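Local coordinates for probable protein phosphatase 2C 50 (Oryza sativa subsp. japonica, PDB 5ZCG) that probably removes phosphate groups from serine and threonine residues of target proteins, as a magnesium-dependent phosphatase of the PP2C family, at residues A19-L33 with N70-L84. The protein carries 5 engineered substitutions. Sequence-based numbering, arbitrary orientation.
Sequences ASAAVPRFADVPVRL and NYCRERIHVVLSAAL. Engineered in segment 70-84: Ala82 (natural residue Glu), Ala83 (natural residue Glu).
Phe26 drives its ring against helix 67-91, and this is the tight end of the contact. The ring's CZ meets CD2 of Leu80 at 3.7 Å and CD1 of Leu84 a little farther off, while the carbonyl O of His77 lies at the ring edge, 3.5 Å from CD2 of Phe26. CG of Phe26 sits between its own backbone N and carbonyl carbon (chi1 90°), and the methyl of Ala27 lies over the centre of one ring face. The ring also touches Leu56 and Leu150 of the sheet. With only the methyl of an alanine here, Leu80 CD2 would probably lose its neighbour on the strand and Leu84 CD1 would keep little beyond the Ala27 methyl. The backbone is pinned here too: Ser81 OG donates to the carbonyl O of Phe26 at 2.7 Å, tilted 17° from the carbonyl plane. Farther along, the Pro30 ring crosses the end of Leu84 at about a right angle. Phe26 and Ala27 together face Ala54 in a classic beta bulge on strand 18-28, which borders one of the two sheets of the alpha-beta-beta-alpha sandwich of the PP2C fold; helix 67-91 packs on that sheet, nearly parallel to the strand. Toward Ala19 the packing thins. Val23 CG2 still makes a CH-pi contact over one face of the His77 imidazole, 3.9 Å from its centroid, but beyond it small alanines face the helix. Arg73 runs its aliphatic part past the carbonyl O of Ser20, then bends at chi3 (72°); water 1 bridges its NH1 to Ser20 N, and its NE makes a weak, 3.5 Å salt bridge to OE1 of solvent-exposed Glu74.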
loop_
_atom_site.group_PDB
_atom_site.type_symbol
_atom_site.label_atom_id
_atom_site.label_comp_id
_atom_site.label_asym_id
_atom_site.label_seq_id
_atom_site.Cartn_x
_atom_site.Cartn_y
_atom_site.Cartn_z
ATOM N N ALA A 19 -9.098 -5.867 -0.418
ATOM C CA ALA A 19 -9.568 -6.897 0.494
ATOM C C ALA A 19 -10.358 -6.228 1.609
ATOM O O ALA A 19 -10.235 -5.022 1.850
ATOM C CB ALA A 19 -8.413 -7.722 1.078
ATOM N N SER A 20 -11.169 -7.028 2.297
ATOM C CA SER A 20 -11.979 -6.495 3.378
ATOM C C SER A 20 -12.166 -7.561 4.446
ATOM O O SER A 20 -12.012 -8.760 4.197
ATOM C CB SER A 20 -13.332 -5.995 2.861
ATOM O OG SER A 20 -14.149 -7.080 2.467
ATOM N N ALA A 21 -12.495 -7.104 5.648
ATOM C CA ALA A 21 -12.713 -7.985 6.785
ATOM C C ALA A 21 -13.887 -7.474 7.602
ATOM O O ALA A 21 -14.047 -6.262 7.776
ATOM C CB ALA A 21 -11.467 -8.083 7.677
ATOM N N ALA A 22 -14.702 -8.407 8.092
ATOM C CA ALA A 22 -15.791 -8.105 9.012
ATOM C C ALA A 22 -15.888 -9.273 9.982
ATOM O O ALA A 22 -16.353 -10.355 9.612
ATOM C CB ALA A 22 -17.108 -7.890 8.271
ATOM N N VAL A 23 -15.429 -9.063 11.209
ATOM C CA VAL A 23 -15.319 -10.109 12.214
ATOM C C VAL A 23 -16.140 -9.699 13.432
ATOM O O VAL A 23 -15.724 -8.852 14.220
ATOM C CB VAL A 23 -13.850 -10.362 12.605
ATOM C CG1 VAL A 23 -13.723 -11.690 13.323
ATOM C CG2 VAL A 23 -12.956 -10.326 11.369
ATOM N N PRO A 24 -17.340 -10.256 13.586
ATOM C CA PRO A 24 -18.094 -10.038 14.826
ATOM C C PRO A 24 -17.405 -10.690 16.013
ATOM O O PRO A 24 -16.769 -11.740 15.891
ATOM C CB PRO A 24 -19.447 -10.704 14.542
ATOM C CG PRO A 24 -19.539 -10.763 13.035
ATOM C CD PRO A 24 -18.134 -10.951 12.559
ATOM N N ARG A 25 -17.559 -10.050 17.176
ATOM C CA ARG A 25 -17.054 -10.560 18.453
ATOM C C ARG A 25 -15.611 -11.048 18.347
ATOM O O ARG A 25 -15.247 -12.103 18.872
ATOM C CB ARG A 25 -17.965 -11.668 18.986
ATOM C CG ARG A 25 -19.398 -11.221 19.233
ATOM C CD ARG A 25 -20.343 -12.410 19.385
ATOM N NE ARG A 25 -20.407 -13.222 18.171
ATOM C CZ ARG A 25 -21.261 -13.016 17.170
ATOM N NH1 ARG A 25 -22.137 -12.019 17.224
ATOM N NH2 ARG A 25 -21.240 -13.813 16.110
ATOM N N PHE A 26 -14.775 -10.265 17.657
ATOM C CA PHE A 26 -13.397 -10.673 17.421
ATOM C C PHE A 26 -12.548 -10.587 18.682
ATOM O O PHE A 26 -11.498 -11.236 18.756
ATOM C CB PHE A 26 -12.775 -9.819 16.304
ATOM C CG PHE A 26 -12.108 -8.562 16.797
ATOM C CD1 PHE A 26 -12.866 -7.471 17.196
ATOM C CD2 PHE A 26 -10.721 -8.476 16.873
ATOM C CE1 PHE A 26 -12.259 -6.312 17.660
ATOM C CE2 PHE A 26 -10.103 -7.321 17.336
ATOM C CZ PHE A 26 -10.873 -6.238 17.733
ATOM N N ALA A 27 -12.977 -9.805 19.667
ATOM C CA ALA A 27 -12.191 -9.592 20.872
ATOM C C ALA A 27 -13.083 -8.980 21.938
ATOM O O ALA A 27 -14.218 -8.571 21.677
ATOM C CB ALA A 27 -10.979 -8.685 20.606
ATOM N N ASP A 28 -12.541 -8.922 23.148
ATOM C CA ASP A 28 -13.114 -8.161 24.246
ATOM C C ASP A 28 -12.289 -6.893 24.406
ATOM O O ASP A 28 -11.056 -6.945 24.368
ATOM C CB ASP A 28 -13.109 -8.966 25.547
ATOM C CG ASP A 28 -14.236 -9.984 25.616
ATOM O OD1 ASP A 28 -15.178 -9.896 24.800
ATOM O OD2 ASP A 28 -14.184 -10.864 26.502
ATOM N N VAL A 29 -12.958 -5.753 24.505
ATOM C CA VAL A 29 -12.238 -4.500 24.708
ATOM C C VAL A 29 -11.984 -4.342 26.201
ATOM O O VAL A 29 -12.932 -4.419 26.995
ATOM C CB VAL A 29 -13.021 -3.306 24.143
ATOM C CG1 VAL A 29 -12.516 -1.996 24.738
ATOM C CG2 VAL A 29 -12.907 -3.287 22.634
ATOM N N PRO A 30 -10.740 -4.134 26.633
ATOM C CA PRO A 30 -10.504 -3.815 28.047
ATOM C C PRO A 30 -11.186 -2.505 28.406
ATOM O O PRO A 30 -10.915 -1.458 27.810
ATOM C CB PRO A 30 -8.977 -3.712 28.143
ATOM C CG PRO A 30 -8.457 -4.422 26.922
ATOM C CD PRO A 30 -9.490 -4.204 25.863
ATOM N N VAL A 31 -12.077 -2.568 29.396
ATOM C CA VAL A 31 -12.856 -1.396 29.770
ATOM C C VAL A 31 -11.962 -0.312 30.361
ATOM O O VAL A 31 -12.313 0.874 30.314
ATOM C CB VAL A 31 -13.994 -1.827 30.718
ATOM C CG1 VAL A 31 -14.788 -0.630 31.223
ATOM C CG2 VAL A 31 -14.915 -2.804 29.996
ATOM N N ARG A 32 -10.792 -0.689 30.886
ATOM C CA ARG A 32 -9.807 0.280 31.352
ATOM C C ARG A 32 -9.279 1.164 30.227
ATOM O O ARG A 32 -8.534 2.107 30.507
ATOM C CB ARG A 32 -8.642 -0.437 32.046
ATOM C CG ARG A 32 -9.027 -1.114 33.365
ATOM C CD ARG A 32 -8.436 -0.386 34.562
ATOM N NE ARG A 32 -7.022 -0.700 34.732
ATOM C CZ ARG A 32 -6.068 0.207 34.918
ATOM N NH1 ARG A 32 -6.374 1.499 34.967
ATOM N NH2 ARG A 32 -4.805 -0.177 35.062
ATOM N N LEU A 33 -9.602 0.864 28.970
ATOM C CA LEU A 33 -9.315 1.781 27.875
ATOM C C LEU A 33 -10.429 2.795 27.642
ATOM O O LEU A 33 -10.250 3.715 26.836
ATOM C CB LEU A 33 -9.061 1.005 26.576
ATOM C CG LEU A 33 -7.802 0.137 26.554
ATOM C CD1 LEU A 33 -7.738 -0.697 25.277
ATOM C CD2 LEU A 33 -6.553 0.995 26.714
ATOM N N ASN A 70 -4.582 -9.200 1.341
ATOM C CA ASN A 70 -5.175 -10.442 1.830
ATOM C C ASN A 70 -4.565 -10.860 3.158
ATOM O O ASN A 70 -5.278 -11.344 4.054
ATOM C CB ASN A 70 -4.992 -11.553 0.796
ATOM C CG ASN A 70 -5.864 -11.356 -0.426
ATOM O OD1 ASN A 70 -6.827 -10.593 -0.394
ATOM N ND2 ASN A 70 -5.527 -12.040 -1.510
ATOM N N TYR A 71 -3.252 -10.681 3.304
ATOM C CA TYR A 71 -2.619 -10.984 4.581
ATOM C C TYR A 71 -3.188 -10.106 5.687
ATOM O O TYR A 71 -3.403 -10.574 6.811
ATOM C CB TYR A 71 -1.103 -10.812 4.480
ATOM C CG TYR A 71 -0.379 -11.384 5.675
ATOM C CD1 TYR A 71 -0.100 -12.743 5.756
ATOM C CD2 TYR A 71 0.003 -10.570 6.733
ATOM C CE1 TYR A 71 0.545 -13.272 6.851
ATOM C CE2 TYR A 71 0.654 -11.093 7.840
ATOM C CZ TYR A 71 0.924 -12.443 7.887
ATOM O OH TYR A 71 1.564 -12.967 8.978
ATOM N N CYS A 72 -3.447 -8.830 5.388
ATOM C CA CYS A 72 -4.048 -7.956 6.391
ATOM C C CYS A 72 -5.439 -8.446 6.761
ATOM O O CYS A 72 -5.770 -8.561 7.949
ATOM C CB CYS A 72 -4.095 -6.520 5.882
ATOM S SG CYS A 72 -2.488 -5.695 5.861
ATOM N N ARG A 73 -6.247 -8.783 5.745
ATOM C CA ARG A 73 -7.584 -9.320 5.986
ATOM C C ARG A 73 -7.546 -10.529 6.914
ATOM O O ARG A 73 -8.430 -10.698 7.760
ATOM C CB ARG A 73 -8.256 -9.694 4.660
ATOM C CG ARG A 73 -9.515 -10.538 4.825
ATOM C CD ARG A 73 -9.999 -11.138 3.505
ATOM N NE ARG A 73 -9.136 -12.218 3.038
ATOM C CZ ARG A 73 -8.832 -12.439 1.762
ATOM N NH1 ARG A 73 -9.321 -11.652 0.811
ATOM N NH2 ARG A 73 -8.037 -13.449 1.438
ATOM N N GLU A 74 -6.539 -11.388 6.760
ATOM C CA GLU A 74 -6.487 -12.605 7.567
ATOM C C GLU A 74 -5.810 -12.421 8.924
ATOM O O GLU A 74 -6.100 -13.187 9.850
ATOM C CB GLU A 74 -5.769 -13.724 6.800
ATOM C CG GLU A 74 -6.389 -14.039 5.444
ATOM C CD GLU A 74 -7.621 -14.925 5.549
ATOM O OE1 GLU A 74 -8.233 -15.226 4.502
ATOM O OE2 GLU A 74 -7.979 -15.322 6.678
ATOM N N ARG A 75 -4.934 -11.428 9.078
ATOM C CA ARG A 75 -4.071 -11.360 10.254
ATOM C C ARG A 75 -4.334 -10.194 11.195
ATOM O O ARG A 75 -4.029 -10.316 12.388
ATOM C CB ARG A 75 -2.599 -11.308 9.829
ATOM C CG ARG A 75 -1.992 -12.675 9.571
ATOM C CD ARG A 75 -2.044 -13.553 10.811
ATOM N NE ARG A 75 -1.004 -13.211 11.773
ATOM C CZ ARG A 75 -0.777 -13.891 12.892
ATOM N NH1 ARG A 75 -1.521 -14.949 13.185
ATOM N NH2 ARG A 75 0.193 -13.517 13.719
ATOM N N ILE A 76 -4.809 -9.045 10.703
ATOM C CA ILE A 76 -4.880 -7.880 11.579
ATOM C C ILE A 76 -5.814 -8.151 12.750
ATOM O O ILE A 76 -5.495 -7.820 13.897
ATOM C CB ILE A 76 -5.301 -6.621 10.806
ATOM C CG1 ILE A 76 -4.109 -6.064 10.029
ATOM C CG2 ILE A 76 -5.835 -5.572 11.779
ATOM C CD1 ILE A 76 -4.368 -4.717 9.404
ATOM N N HIS A 77 -6.978 -8.754 12.490
ATOM C CA HIS A 77 -7.926 -8.952 13.582
ATOM C C HIS A 77 -7.399 -9.952 14.602
ATOM O O HIS A 77 -7.659 -9.796 15.798
ATOM C CB HIS A 77 -9.299 -9.385 13.054
ATOM C CG HIS A 77 -9.352 -10.789 12.538
ATOM N ND1 HIS A 77 -9.117 -11.105 11.216
ATOM C CD2 HIS A 77 -9.655 -11.954 13.156
ATOM C CE1 HIS A 77 -9.254 -12.408 11.046
ATOM N NE2 HIS A 77 -9.578 -12.947 12.208
ATOM N N VAL A 78 -6.620 -10.944 14.161
ATOM C CA VAL A 78 -6.050 -11.925 15.083
ATOM C C VAL A 78 -4.985 -11.275 15.960
ATOM O O VAL A 78 -4.983 -11.427 17.195
ATOM C CB VAL A 78 -5.464 -13.112 14.296
ATOM C CG1 VAL A 78 -4.836 -14.144 15.250
ATOM C CG2 VAL A 78 -6.518 -13.749 13.397
ATOM N N VAL A 79 -4.077 -10.518 15.334
ATOM C CA VAL A 79 -3.025 -9.843 16.086
ATOM C C VAL A 79 -3.628 -8.826 17.044
ATOM O O VAL A 79 -3.207 -8.717 18.203
ATOM C CB VAL A 79 -2.002 -9.198 15.130
ATOM C CG1 VAL A 79 -1.007 -8.339 15.901
ATOM C CG2 VAL A 79 -1.267 -10.272 14.344
ATOM N N LEU A 80 -4.648 -8.088 16.592
ATOM C CA LEU A 80 -5.279 -7.098 17.455
ATOM C C LEU A 80 -5.999 -7.759 18.624
ATOM O O LEU A 80 -5.945 -7.251 19.750
ATOM C CB LEU A 80 -6.249 -6.238 16.658
ATOM C CG LEU A 80 -6.870 -5.091 17.458
ATOM C CD1 LEU A 80 -5.793 -4.142 17.945
ATOM C CD2 LEU A 80 -7.881 -4.348 16.618
ATOM N N SER A 81 -6.680 -8.888 18.387
ATOM C CA SER A 81 -7.373 -9.561 19.480
ATOM C C SER A 81 -6.386 -10.029 20.541
ATOM O O SER A 81 -6.594 -9.807 21.742
ATOM C CB SER A 81 -8.180 -10.740 18.944
ATOM O OG SER A 81 -9.083 -11.206 19.928
ATOM N N ALA A 82 -5.290 -10.666 20.108
ATOM C CA ALA A 82 -4.275 -11.117 21.060
ATOM C C ALA A 82 -3.654 -9.942 21.811
ATOM O O ALA A 82 -3.431 -10.020 23.029
ATOM C CB ALA A 82 -3.194 -11.920 20.337
ATOM N N ALA A 83 -3.366 -8.845 21.105
ATOM C CA ALA A 83 -2.765 -7.683 21.753
ATOM C C ALA A 83 -3.720 -7.056 22.760
ATOM O O ALA A 83 -3.291 -6.602 23.827
ATOM C CB ALA A 83 -2.339 -6.652 20.702
ATOM N N LEU A 84 -5.017 -7.038 22.450
ATOM C CA LEU A 84 -5.994 -6.488 23.385
ATOM C C LEU A 84 -6.106 -7.351 24.635
ATOM O O LEU A 84 -6.219 -6.825 25.751
ATOM C CB LEU A 84 -7.355 -6.347 22.703
ATOM C CG LEU A 84 -7.473 -5.155 21.748
ATOM C CD1 LEU A 84 -8.769 -5.215 20.958
ATOM C CD2 LEU A 84 -7.372 -3.849 22.522
HETATM O O HOH W 1 -11.592 -9.736 0.902
HETATM O O HOH W 2 -9.251 -10.034 22.985
#